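Local coordinates for protein inositol-3-phosphate synthase (Caenorhabditis elegans, PDB 1VKO) that belongs to the myo-inositol-1-phosphate synthase family, binds NAD with a Rossmann-type domain and assembles from four chains, at residues 126-130 with 519-525; 146-151 with 453-457; 341-347 with 387-392; 379-383 with 494-498. One frame throughout, in Å; residues are numbered along the deposited sequence.

Contact 1: residues 126-130 with 519-525; sequences VHLGY and TDMQIEF
F525 turns the CE1-CZ edge of its ring onto the face of Y130, a T-shaped pair with ring centroids 5.2 Å apart and planes at 84°. The closest atoms are F525 CZ and Y130 CG, 3.8 Å apart, so the phenylalanine meets the root of the tyrosine ring rather than its hydroxyl end. The Y130 side chain leaves the strand toward 519-525, and chi1 -176° lays the ring where F525 can meet its face.

Three residues earlier, H127 is flanked in two different ways. T519 OG1 lies over one face of the imidazole, 3.4 Å from H127 CE1, whereas Q522 OE1 reaches the ring edge in its plane, with ring and amide perpendicular. H127 and Q522 share a stronger partner, the amide of Q137 on strand 136-141, to which each is hydrogen-bonded; the histidine and glutamine thus suit a polar cluster in a partly buried place beside the second subunit. G129 passes close beside the threonine, its CA 3.4 Å from T519 OG1. Its positive phi would press a CB against the preceding carbonyl, which explains the glycine.

One water joins three groups, accepting from Y130 N at 3.2 Å and from Q522 NE2, and donating to E524 OE2. Q522 also centres an inverse gamma turn, which puts it where its side chain points at the strand.

P493 of the second subunit packs on both Y130 and F525, while K507 of that subunit makes a salt bridge with D520. Strand 125-131 pairs with antiparallel strand 136-141, and the tail beyond helix 498-513 lies beside this hairpin.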
loop_
_atom_site.group_PDB
_atom_site.type_symbol
_atom_site.label_atom_id
_atom_site.label_comp_id
_atom_site.label_asym_id
_atom_site.label_seq_id
_atom_site.Cartn_x
_atom_site.Cartn_y
_atom_site.Cartn_z
ATOM N N VAL A 126 28.410 16.559 1.009
ATOM C CA VAL A 126 29.262 15.866 1.960
ATOM C C VAL A 126 29.447 16.762 3.185
ATOM O O VAL A 126 29.517 17.977 3.064
ATOM C CB VAL A 126 30.624 15.518 1.292
ATOM C CG1 VAL A 126 31.428 14.580 2.135
ATOM C CG2 VAL A 126 30.389 14.903 -0.095
ATOM N N HIS A 127 29.518 16.158 4.356
ATOM C CA HIS A 127 29.624 16.890 5.595
ATOM C C HIS A 127 31.104 16.965 6.006
ATOM O O HIS A 127 31.694 15.941 6.362
ATOM C CB HIS A 127 28.791 16.172 6.647
ATOM C CG HIS A 127 28.534 16.970 7.880
ATOM N ND1 HIS A 127 28.274 16.378 9.100
ATOM C CD2 HIS A 127 28.507 18.305 8.097
ATOM C CE1 HIS A 127 28.091 17.316 10.013
ATOM N NE2 HIS A 127 28.228 18.493 9.429
ATOM N N LEU A 128 31.695 18.173 5.926
ATOM C CA LEU A 128 33.062 18.449 6.420
ATOM C C LEU A 128 33.122 18.871 7.892
ATOM O O LEU A 128 34.202 18.824 8.505
ATOM C CB LEU A 128 33.736 19.540 5.606
ATOM C CG LEU A 128 33.878 19.539 4.084
ATOM C CD1 LEU A 128 33.887 18.123 3.492
ATOM C CD2 LEU A 128 32.736 20.331 3.533
ATOM N N GLY A 129 31.985 19.308 8.448
ATOM C CA GLY A 129 31.918 19.779 9.830
ATOM C C GLY A 129 31.038 21.010 10.063
ATOM O O GLY A 129 30.184 21.340 9.235
ATOM N N TYR A 130 31.276 21.671 11.202
ATOM C CA TYR A 130 30.557 22.848 11.681
ATOM C C TYR A 130 31.453 24.102 11.778
ATOM O O TYR A 130 32.583 24.043 12.294
ATOM C CB TYR A 130 29.991 22.547 13.061
ATOM C CG TYR A 130 29.130 23.659 13.622
ATOM C CD1 TYR A 130 27.780 23.732 13.314
ATOM C CD2 TYR A 130 29.661 24.618 14.475
ATOM C CE1 TYR A 130 26.990 24.738 13.802
ATOM C CE2 TYR A 130 28.866 25.635 14.979
ATOM C CZ TYR A 130 27.530 25.689 14.636
ATOM O OH TYR A 130 26.715 26.690 15.133
ATOM N N THR A 519 33.617 13.886 11.836
ATOM C CA THR A 519 32.425 14.717 11.913
ATOM C C THR A 519 31.140 13.910 12.014
ATOM O O THR A 519 30.057 14.497 12.024
ATOM C CB THR A 519 32.381 15.737 10.729
ATOM O OG1 THR A 519 31.269 16.608 10.879
ATOM C CG2 THR A 519 32.126 15.051 9.388
ATOM N N ASP A 520 31.255 12.577 12.061
ATOM C CA ASP A 520 30.099 11.700 12.408
ATOM C C ASP A 520 29.874 11.686 13.911
ATOM O O ASP A 520 28.875 11.175 14.388
ATOM C CB ASP A 520 30.217 10.275 11.828
ATOM C CG ASP A 520 31.427 9.484 12.361
ATOM O OD1 ASP A 520 32.438 10.077 12.716
ATOM O OD2 ASP A 520 31.467 8.244 12.460
ATOM N N MET A 521 30.803 12.292 14.652
ATOM C CA MET A 521 30.661 12.449 16.084
ATOM C C MET A 521 31.171 13.808 16.453
ATOM O O MET A 521 32.333 13.952 16.829
ATOM C CB MET A 521 31.453 11.403 16.854
ATOM C CG MET A 521 31.271 11.547 18.358
ATOM S SD MET A 521 32.492 10.678 19.356
ATOM C CE MET A 521 33.928 11.709 18.975
ATOM N N GLN A 522 30.303 14.808 16.366
ATOM C CA GLN A 522 30.695 16.179 16.630
ATOM C C GLN A 522 30.616 16.445 18.114
ATOM O O GLN A 522 29.677 17.049 18.599
ATOM C CB GLN A 522 29.816 17.135 15.847
ATOM C CG GLN A 522 29.623 16.669 14.458
ATOM C CD GLN A 522 28.956 17.689 13.627
ATOM O OE1 GLN A 522 27.744 17.637 13.426
ATOM N NE2 GLN A 522 29.727 18.655 13.160
ATOM N N ILE A 523 31.634 15.985 18.826
ATOM C CA ILE A 523 31.669 16.042 20.274
ATOM C C ILE A 523 31.818 17.512 20.796
ATOM O O ILE A 523 31.567 17.787 21.979
ATOM C CB ILE A 523 32.744 15.008 20.793
ATOM C CG1 ILE A 523 32.609 14.714 22.290
ATOM C CG2 ILE A 523 34.175 15.401 20.334
ATOM C CD1 ILE A 523 33.562 13.652 22.857
ATOM N N GLU A 524 32.152 18.453 19.899
ATOM C CA GLU A 524 32.273 19.870 20.269
ATOM C C GLU A 524 30.990 20.389 20.856
ATOM O O GLU A 524 31.019 21.431 21.531
ATOM C CB GLU A 524 32.475 20.823 19.083
ATOM C CG GLU A 524 33.471 20.470 18.036
ATOM C CD GLU A 524 32.840 19.660 16.954
ATOM O OE1 GLU A 524 32.598 18.479 17.235
ATOM O OE2 GLU A 524 32.619 20.199 15.852
ATOM N N PHE A 525 29.868 19.729 20.534
ATOM C CA PHE A 525 28.554 20.267 20.885
ATOM C C PHE A 525 28.123 19.969 22.317
ATOM O O PHE A 525 27.169 20.547 22.819
ATOM C CB PHE A 525 27.491 19.729 19.939
ATOM C CG PHE A 525 27.691 20.098 18.525
ATOM C CD1 PHE A 525 28.466 21.207 18.169
ATOM C CD2 PHE A 525 27.062 19.371 17.530
ATOM C CE1 PHE A 525 28.618 21.572 16.841
ATOM C CE2 PHE A 525 27.216 19.723 16.205
ATOM C CZ PHE A 525 28.013 20.823 15.859
HETATM O O HOH W 1 32.701 19.320 12.932
#

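Contact 2: residues 146-151 with 453-457; sequences VPILSP and ILTEL
The carboxylate of E456 is held through both oxygens, OE1 by a salt bridge to R460 and OE2 by the backbone N of R75, while its carbon chain lies against L149. The same R460 guanidinium donates through NH2 to P147 O, so one arginine spans the loop and the helix. With both oxygens occupied, a buried glutamate is tolerable here. Its CB lies 3.8 Å from L149 CD1, and the bend at chi2 (-76°) brings OE1 to 4.0 Å from L149 CG; the two side chains cross at about a right angle.

The remainder is apolar packing of a loop on one side of a helix. I453 fits between I148, L149 and P151, using a different atom for each: CG2 for I148, and CG1 and its end CD1 for L149 and P151. Its CG2 lies 4.1 Å from I148 CD1, and its CG1 is against L149 CB. The far tip, CD1, touches P151 CG at 3.9 Å and also rests near L149 O. A beta-branched chain with a long arm suits this place, because it can touch several residues in a row along the loop.

One helical turn on, L457 spreads its two methyls against the start of the loop. CD1 meets V146 CG2 at 3.7 Å, and CD2 faces I148 CG2 at 4.0 Å. The backbone bond from L457 N to I453 O keeps these two residues on the same side of the helix.

The loop joins strand 136-141 to strand 154-159, an outermost strand of the parallel sheet. Around it, helix 120-123 packs on I148, P151 and I453, helix 498-513 packs on V146, and T77 of strand 77-82 touches both L149 and E456.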
loop_
_atom_site.group_PDB
_atom_site.type_symbol
_atom_site.label_atom_id
_atom_site.label_comp_id
_atom_site.label_asym_id
_atom_site.label_seq_id
_atom_site.Cartn_x
_atom_site.Cartn_y
_atom_site.Cartn_z
ATOM N N VAL A 146 37.378 16.490 -4.735
ATOM C CA VAL A 146 38.428 16.322 -5.745
ATOM C C VAL A 146 37.801 16.529 -7.131
ATOM O O VAL A 146 36.653 16.168 -7.346
ATOM C CB VAL A 146 39.257 14.992 -5.637
ATOM C CG1 VAL A 146 40.034 14.930 -4.337
ATOM C CG2 VAL A 146 38.408 13.779 -5.763
ATOM N N PRO A 147 38.509 17.209 -8.028
ATOM C CA PRO A 147 37.979 17.482 -9.364
ATOM C C PRO A 147 37.585 16.202 -10.093
ATOM O O PRO A 147 38.364 15.241 -10.138
ATOM C CB PRO A 147 39.148 18.200 -10.073
ATOM C CG PRO A 147 39.971 18.816 -8.946
ATOM C CD PRO A 147 39.833 17.827 -7.808
ATOM N N ILE A 148 36.364 16.176 -10.629
ATOM C CA ILE A 148 35.859 15.004 -11.363
ATOM C C ILE A 148 35.147 15.463 -12.624
ATOM O O ILE A 148 34.820 16.620 -12.741
ATOM C CB ILE A 148 34.907 14.141 -10.499
ATOM C CG1 ILE A 148 33.730 14.981 -9.976
ATOM C CG2 ILE A 148 35.674 13.448 -9.379
ATOM C CD1 ILE A 148 32.644 14.214 -9.262
ATOM N N LEU A 149 34.913 14.558 -13.569
ATOM C CA LEU A 149 34.164 14.910 -14.774
ATOM C C LEU A 149 32.729 15.369 -14.491
ATOM O O LEU A 149 32.144 15.037 -13.460
ATOM C CB LEU A 149 34.107 13.712 -15.714
ATOM C CG LEU A 149 35.412 13.128 -16.225
ATOM C CD1 LEU A 149 35.154 11.694 -16.631
ATOM C CD2 LEU A 149 35.933 13.984 -17.398
ATOM N N SER A 150 32.185 16.165 -15.408
ATOM C CA SER A 150 30.747 16.346 -15.507
ATOM C C SER A 150 30.313 15.455 -16.628
ATOM O O SER A 150 31.081 15.259 -17.573
ATOM C CB SER A 150 30.420 17.781 -15.909
ATOM O OG SER A 150 29.177 17.845 -16.606
ATOM N N PRO A 151 29.092 14.940 -16.596
ATOM C CA PRO A 151 28.650 14.067 -17.686
ATOM C C PRO A 151 28.634 14.815 -19.009
ATOM O O PRO A 151 28.564 14.185 -20.052
ATOM C CB PRO A 151 27.234 13.666 -17.269
ATOM C CG PRO A 151 27.244 13.804 -15.751
ATOM C CD PRO A 151 28.050 15.098 -15.558
ATOM N N ILE A 453 32.337 7.949 -13.954
ATOM C CA ILE A 453 32.987 9.141 -13.427
ATOM C C ILE A 453 33.915 8.756 -12.276
ATOM O O ILE A 453 35.050 9.222 -12.178
ATOM C CB ILE A 453 31.932 10.227 -13.092
ATOM C CG1 ILE A 453 31.466 10.900 -14.398
ATOM C CG2 ILE A 453 32.461 11.274 -12.099
ATOM C CD1 ILE A 453 30.305 11.846 -14.243
ATOM N N LEU A 454 33.459 7.863 -11.424
ATOM C CA LEU A 454 34.309 7.399 -10.351
ATOM C C LEU A 454 35.470 6.564 -10.869
ATOM O O LEU A 454 36.526 6.509 -10.224
ATOM C CB LEU A 454 33.477 6.605 -9.342
ATOM C CG LEU A 454 32.469 7.494 -8.644
ATOM C CD1 LEU A 454 31.400 6.674 -8.014
ATOM C CD2 LEU A 454 33.124 8.483 -7.634
ATOM N N THR A 455 35.289 5.911 -12.027
ATOM C CA THR A 455 36.370 5.132 -12.634
ATOM C C THR A 455 37.523 6.016 -13.125
ATOM O O THR A 455 38.679 5.748 -12.810
ATOM C CB THR A 455 35.861 4.242 -13.765
ATOM O OG1 THR A 455 34.966 3.262 -13.231
ATOM C CG2 THR A 455 37.013 3.396 -14.327
ATOM N N GLU A 456 37.194 7.060 -13.888
ATOM C CA GLU A 456 38.196 8.005 -14.374
ATOM C C GLU A 456 38.925 8.657 -13.208
ATOM O O GLU A 456 40.128 8.914 -13.288
ATOM C CB GLU A 456 37.558 9.081 -15.246
ATOM C CG GLU A 456 38.542 9.885 -16.084
ATOM C CD GLU A 456 39.319 10.907 -15.282
ATOM O OE1 GLU A 456 38.697 11.588 -14.436
ATOM O OE2 GLU A 456 40.555 11.048 -15.500
ATOM N N LEU A 457 38.192 8.933 -12.130
ATOM C CA LEU A 457 38.784 9.509 -10.941
ATOM C C LEU A 457 39.753 8.506 -10.348
ATOM O O LEU A 457 40.896 8.853 -10.062
ATOM C CB LEU A 457 37.729 9.929 -9.910
ATOM C CG LEU A 457 38.289 10.123 -8.484
ATOM C CD1 LEU A 457 39.283 11.310 -8.408
ATOM C CD2 LEU A 457 37.212 10.242 -7.444
#

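Contact 3: residues 341-347 with 387-392; sequences VSSGMKP and SNQILF
A lysine lies over an aromatic face: K346 sets its CG above the ring of F392 in a CH-pi contact, 4.2 Å from the centroid and 21° off the normal. Its ammonium goes on to a salt bridge with E348, so the long aliphatic chain packs while the charge is satisfied. K346 begins strand 346-356 after a Schellman motif ends helix 329-342, where G344 takes the positive phi that a CB would obstruct. P347 touches the far end of the ring, its CD 3.8 Å from F392 CZ, and V341 CG2 sits at the ring edge.

L391 fills the bend between helix and strand. Its CD1 comes within 3.3 Å of M345 O and also touches V341 CG1, while CD2 lies against G344 O; the forked leucine thus meets two successive carbonyls.

N388 shapes the opposing loop through an Asx motif: L391 N donates to N388 OD1 at 3.0 Å in a nearly straight bond (171°), approaching above the carbonyl plane. The amide nitrogen donates to T123 O of the second subunit, and a water also accepts from N388 ND2 at 2.8 Å.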
loop_
_atom_site.group_PDB
_atom_site.type_symbol
_atom_site.label_atom_id
_atom_site.label_comp_id
_atom_site.label_asym_id
_atom_site.label_seq_id
_atom_site.Cartn_x
_atom_site.Cartn_y
_atom_site.Cartn_z
ATOM N N VAL A 341 18.477 -3.483 11.206
ATOM C CA VAL A 341 19.327 -4.327 12.050
ATOM C C VAL A 341 20.114 -3.466 13.068
ATOM O O VAL A 341 20.270 -3.860 14.234
ATOM C CB VAL A 341 20.214 -5.319 11.221
ATOM C CG1 VAL A 341 21.177 -6.119 12.138
ATOM C CG2 VAL A 341 19.325 -6.296 10.436
ATOM N N SER A 342 20.539 -2.277 12.628
ATOM C CA SER A 342 21.148 -1.282 13.508
ATOM C C SER A 342 20.208 -0.862 14.658
ATOM O O SER A 342 20.661 -0.676 15.790
ATOM C CB SER A 342 21.599 -0.048 12.715
ATOM O OG SER A 342 22.690 -0.350 11.871
ATOM N N SER A 343 18.912 -0.735 14.367
ATOM C CA SER A 343 17.899 -0.420 15.376
ATOM C C SER A 343 17.537 -1.584 16.323
ATOM O O SER A 343 16.643 -1.429 17.160
ATOM C CB SER A 343 16.599 0.094 14.712
ATOM O OG SER A 343 16.810 0.949 13.591
ATOM N N GLY A 344 18.182 -2.744 16.188
ATOM C CA GLY A 344 17.882 -3.895 17.059
ATOM C C GLY A 344 16.658 -4.759 16.739
ATOM O O GLY A 344 16.010 -5.348 17.666
ATOM N N MET A 345 16.390 -4.874 15.435
ATOM C CA MET A 345 15.189 -5.483 14.834
ATOM C C MET A 345 15.549 -6.668 13.928
ATOM O O MET A 345 16.410 -6.536 13.056
ATOM C CB MET A 345 14.485 -4.439 13.937
ATOM C CG MET A 345 13.113 -3.991 14.372
ATOM S SD MET A 345 12.979 -2.392 15.197
ATOM C CE MET A 345 13.174 -1.314 13.769
ATOM N N LYS A 346 14.846 -7.790 14.079
ATOM C CA LYS A 346 15.086 -9.012 13.263
ATOM C C LYS A 346 14.149 -9.121 12.059
ATOM O O LYS A 346 13.000 -9.504 12.228
ATOM C CB LYS A 346 14.908 -10.264 14.129
ATOM C CG LYS A 346 15.568 -11.532 13.599
ATOM C CD LYS A 346 15.213 -12.716 14.519
ATOM C CE LYS A 346 15.628 -14.064 13.908
ATOM N NZ LYS A 346 15.293 -14.125 12.430
ATOM N N PRO A 347 14.627 -8.794 10.851
ATOM C CA PRO A 347 13.904 -9.144 9.624
ATOM C C PRO A 347 13.604 -10.641 9.606
ATOM O O PRO A 347 14.507 -11.452 9.812
ATOM C CB PRO A 347 14.898 -8.814 8.515
ATOM C CG PRO A 347 15.779 -7.726 9.113
ATOM C CD PRO A 347 15.888 -8.078 10.573
ATOM N N SER A 387 26.418 -9.627 10.623
ATOM C CA SER A 387 26.795 -8.537 11.533
ATOM C C SER A 387 26.256 -8.659 12.973
ATOM O O SER A 387 26.808 -8.052 13.894
ATOM C CB SER A 387 26.283 -7.214 10.975
ATOM O OG SER A 387 24.928 -7.016 11.364
ATOM N N ASN A 388 25.163 -9.399 13.160
ATOM C CA ASN A 388 24.436 -9.366 14.421
ATOM C C ASN A 388 23.984 -10.744 14.904
ATOM O O ASN A 388 22.948 -11.271 14.469
ATOM C CB ASN A 388 23.237 -8.423 14.295
ATOM C CG ASN A 388 22.667 -7.994 15.659
ATOM O OD1 ASN A 388 22.519 -8.824 16.592
ATOM N ND2 ASN A 388 22.324 -6.688 15.775
ATOM N N GLN A 389 24.759 -11.319 15.818
ATOM C CA GLN A 389 24.444 -12.651 16.340
ATOM C C GLN A 389 23.530 -12.693 17.561
ATOM O O GLN A 389 23.205 -13.778 18.024
ATOM C CB GLN A 389 25.713 -13.456 16.570
ATOM C CG GLN A 389 26.103 -14.290 15.361
ATOM C CD GLN A 389 27.356 -15.107 15.601
ATOM O OE1 GLN A 389 28.328 -14.611 16.187
ATOM N NE2 GLN A 389 27.339 -16.365 15.156
ATOM N N ILE A 390 23.116 -11.527 18.074
ATOM C CA ILE A 390 22.051 -11.469 19.089
ATOM C C ILE A 390 20.728 -11.717 18.356
ATOM O O ILE A 390 19.985 -12.652 18.685
ATOM C CB ILE A 390 22.031 -10.106 19.881
ATOM C CG1 ILE A 390 23.347 -9.875 20.661
ATOM C CG2 ILE A 390 20.797 -10.025 20.830
ATOM C CD1 ILE A 390 23.634 -8.396 20.992
ATOM N N LEU A 391 20.468 -10.887 17.349
ATOM C CA LEU A 391 19.296 -11.001 16.483
ATOM C C LEU A 391 19.275 -12.341 15.754
ATOM O O LEU A 391 18.266 -13.068 15.793
ATOM C CB LEU A 391 19.282 -9.849 15.469
ATOM C CG LEU A 391 18.909 -8.459 16.010
ATOM C CD1 LEU A 391 19.030 -7.402 14.932
ATOM C CD2 LEU A 391 17.495 -8.452 16.587
ATOM N N PHE A 392 20.407 -12.669 15.122
ATOM C CA PHE A 392 20.547 -13.895 14.308
ATOM C C PHE A 392 21.572 -14.888 14.904
ATOM O O PHE A 392 22.678 -15.035 14.346
ATOM C CB PHE A 392 20.979 -13.534 12.872
ATOM C CG PHE A 392 19.978 -12.690 12.104
ATOM C CD1 PHE A 392 18.965 -13.294 11.340
ATOM C CD2 PHE A 392 20.070 -11.292 12.111
ATOM C CE1 PHE A 392 18.052 -12.518 10.625
ATOM C CE2 PHE A 392 19.160 -10.506 11.390
ATOM C CZ PHE A 392 18.146 -11.116 10.655
HETATM O O HOH W 2 22.674 -4.037 14.868
#

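Contact 4: residues 379-383 with 494-498; sequences SVVDD and ISNAF
This is a polar contact between loop and helix start, in which the carboxylate of D383, early in helix 382-387, holds the loop leading into helix 498-513. Each oxygen takes a different donor of N496: OD2 accepts from the backbone N at 3.0 Å, nearly straight at 175°, and OD1 accepts from side-chain ND2 at 3.1 Å. Both donors approach from well above the carboxylate plane, whereas OD1 lies close to the plane of the asparagine amide. An asparagine suits the place because its side chain adds a second N-H.

D383 carries CG between its backbone N and carbonyl carbon (chi1 62°), which directs the acid group across at N496. A water extends the network, donating to D383 OD2 at 2.7 Å, accepting from A497 N, and bonding with S495 OG.

V380 completes the contact, with CG1 3.7 Å from N496 OD1. It belongs to the type I beta turn from S379 to D382, and its side chain is about 8 Å from the bound pyrophosphate, whose pocket T330 lines.

A497 stands at the N-cap of helix 498-513; helix 329-342 meets V380 through T330 and K333, and strand 399-406 through Y400.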
loop_
_atom_site.group_PDB
_atom_site.type_symbol
_atom_site.label_atom_id
_atom_site.label_comp_id
_atom_site.label_asym_id
_atom_site.label_seq_id
_atom_site.Cartn_x
_atom_site.Cartn_y
_atom_site.Cartn_z
ATOM N N SER A 379 20.830 -11.123 -2.861
ATOM C CA SER A 379 22.134 -11.228 -2.151
ATOM C C SER A 379 22.458 -10.159 -1.080
ATOM O O SER A 379 23.397 -10.349 -0.301
ATOM C CB SER A 379 23.298 -11.331 -3.170
ATOM O OG SER A 379 23.643 -10.070 -3.759
ATOM N N VAL A 380 21.686 -9.065 -1.038
ATOM C CA VAL A 380 22.072 -7.831 -0.307
ATOM C C VAL A 380 21.869 -7.774 1.236
ATOM O O VAL A 380 22.216 -6.764 1.882
ATOM C CB VAL A 380 21.472 -6.540 -0.963
ATOM C CG1 VAL A 380 22.162 -6.229 -2.262
ATOM C CG2 VAL A 380 19.950 -6.644 -1.136
ATOM N N VAL A 381 21.322 -8.838 1.820
ATOM C CA VAL A 381 21.152 -8.900 3.281
ATOM C C VAL A 381 22.008 -10.020 3.953
ATOM O O VAL A 381 21.648 -10.568 5.012
ATOM C CB VAL A 381 19.638 -8.968 3.666
ATOM C CG1 VAL A 381 19.013 -10.280 3.228
ATOM C CG2 VAL A 381 19.442 -8.753 5.169
ATOM N N ASP A 382 23.144 -10.347 3.338
ATOM C CA ASP A 382 24.011 -11.394 3.868
ATOM C C ASP A 382 24.956 -10.831 4.912
ATOM O O ASP A 382 24.972 -11.302 6.058
ATOM C CB ASP A 382 24.793 -12.087 2.753
ATOM C CG ASP A 382 23.898 -12.899 1.822
ATOM O OD1 ASP A 382 22.869 -13.469 2.280
ATOM O OD2 ASP A 382 24.174 -13.029 0.611
ATOM N N ASP A 383 25.728 -9.817 4.523
ATOM C CA ASP A 383 26.677 -9.189 5.436
ATOM C C ASP A 383 26.008 -8.551 6.678
ATOM O O ASP A 383 26.637 -8.438 7.742
ATOM C CB ASP A 383 27.547 -8.173 4.691
ATOM C CG ASP A 383 26.736 -7.034 4.099
ATOM O OD1 ASP A 383 25.696 -7.327 3.473
ATOM O OD2 ASP A 383 27.059 -5.827 4.214
ATOM N N ILE A 494 32.266 -8.677 0.858
ATOM C CA ILE A 494 31.276 -7.875 0.157
ATOM C C ILE A 494 30.577 -6.949 1.137
ATOM O O ILE A 494 30.303 -7.313 2.278
ATOM C CB ILE A 494 30.260 -8.793 -0.520
ATOM C CG1 ILE A 494 30.904 -9.500 -1.732
ATOM C CG2 ILE A 494 29.063 -8.004 -0.960
ATOM C CD1 ILE A 494 30.351 -10.899 -1.992
ATOM N N SER A 495 30.298 -5.736 0.693
ATOM C CA SER A 495 29.636 -4.773 1.565
ATOM C C SER A 495 28.376 -4.272 0.878
ATOM O O SER A 495 28.467 -3.581 -0.153
ATOM C CB SER A 495 30.589 -3.610 1.882
ATOM O OG SER A 495 30.041 -2.779 2.883
ATOM N N ASN A 496 27.217 -4.612 1.443
ATOM C CA ASN A 496 25.941 -4.367 0.751
ATOM C C ASN A 496 25.100 -3.163 1.201
ATOM O O ASN A 496 24.201 -2.749 0.493
ATOM C CB ASN A 496 25.070 -5.629 0.778
ATOM C CG ASN A 496 25.602 -6.742 -0.131
ATOM O OD1 ASN A 496 25.717 -6.591 -1.359
ATOM N ND2 ASN A 496 25.898 -7.877 0.470
ATOM N N ALA A 497 25.372 -2.614 2.379
ATOM C CA ALA A 497 24.501 -1.592 2.940
ATOM C C ALA A 497 24.877 -0.226 2.394
ATOM O O ALA A 497 25.965 0.295 2.668
ATOM C CB ALA A 497 24.543 -1.619 4.449
ATOM N N PHE A 498 23.952 0.344 1.628
ATOM C CA PHE A 498 24.187 1.544 0.828
ATOM C C PHE A 498 24.835 2.703 1.568
ATOM O O PHE A 498 25.853 3.219 1.120
ATOM C CB PHE A 498 22.887 2.012 0.161
ATOM C CG PHE A 498 22.995 3.359 -0.529
ATOM C CD1 PHE A 498 23.421 3.448 -1.858
ATOM C CD2 PHE A 498 22.657 4.529 0.141
ATOM C CE1 PHE A 498 23.513 4.690 -2.507
ATOM C CE2 PHE A 498 22.744 5.773 -0.508
ATOM C CZ PHE A 498 23.174 5.852 -1.831
HETATM O O HOH W 3 27.521 -3.221 3.965
#

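From the N terminus, strand 125-131 opens contact 1, which joins this hairpin strand to the C-terminal tail at 519-525 and encloses the other three. The 146-151 loop follows and waits for helix 440-458 to complete contact 2, tying the surroundings of the parallel sheet to that helix. Within this span, contact 3 closes a short loop between 341-347 and 387-392, joining the end of helix 329-342 to the chain beyond helix 382-387. Contact 4 starts inside that loop at 379-383 and ends at 494-498, tying the start of helix 382-387 to the loop before helix 498-513, so it crosses both contact 3 and contact 2. Contacts 1 and 3 both touch the second subunit.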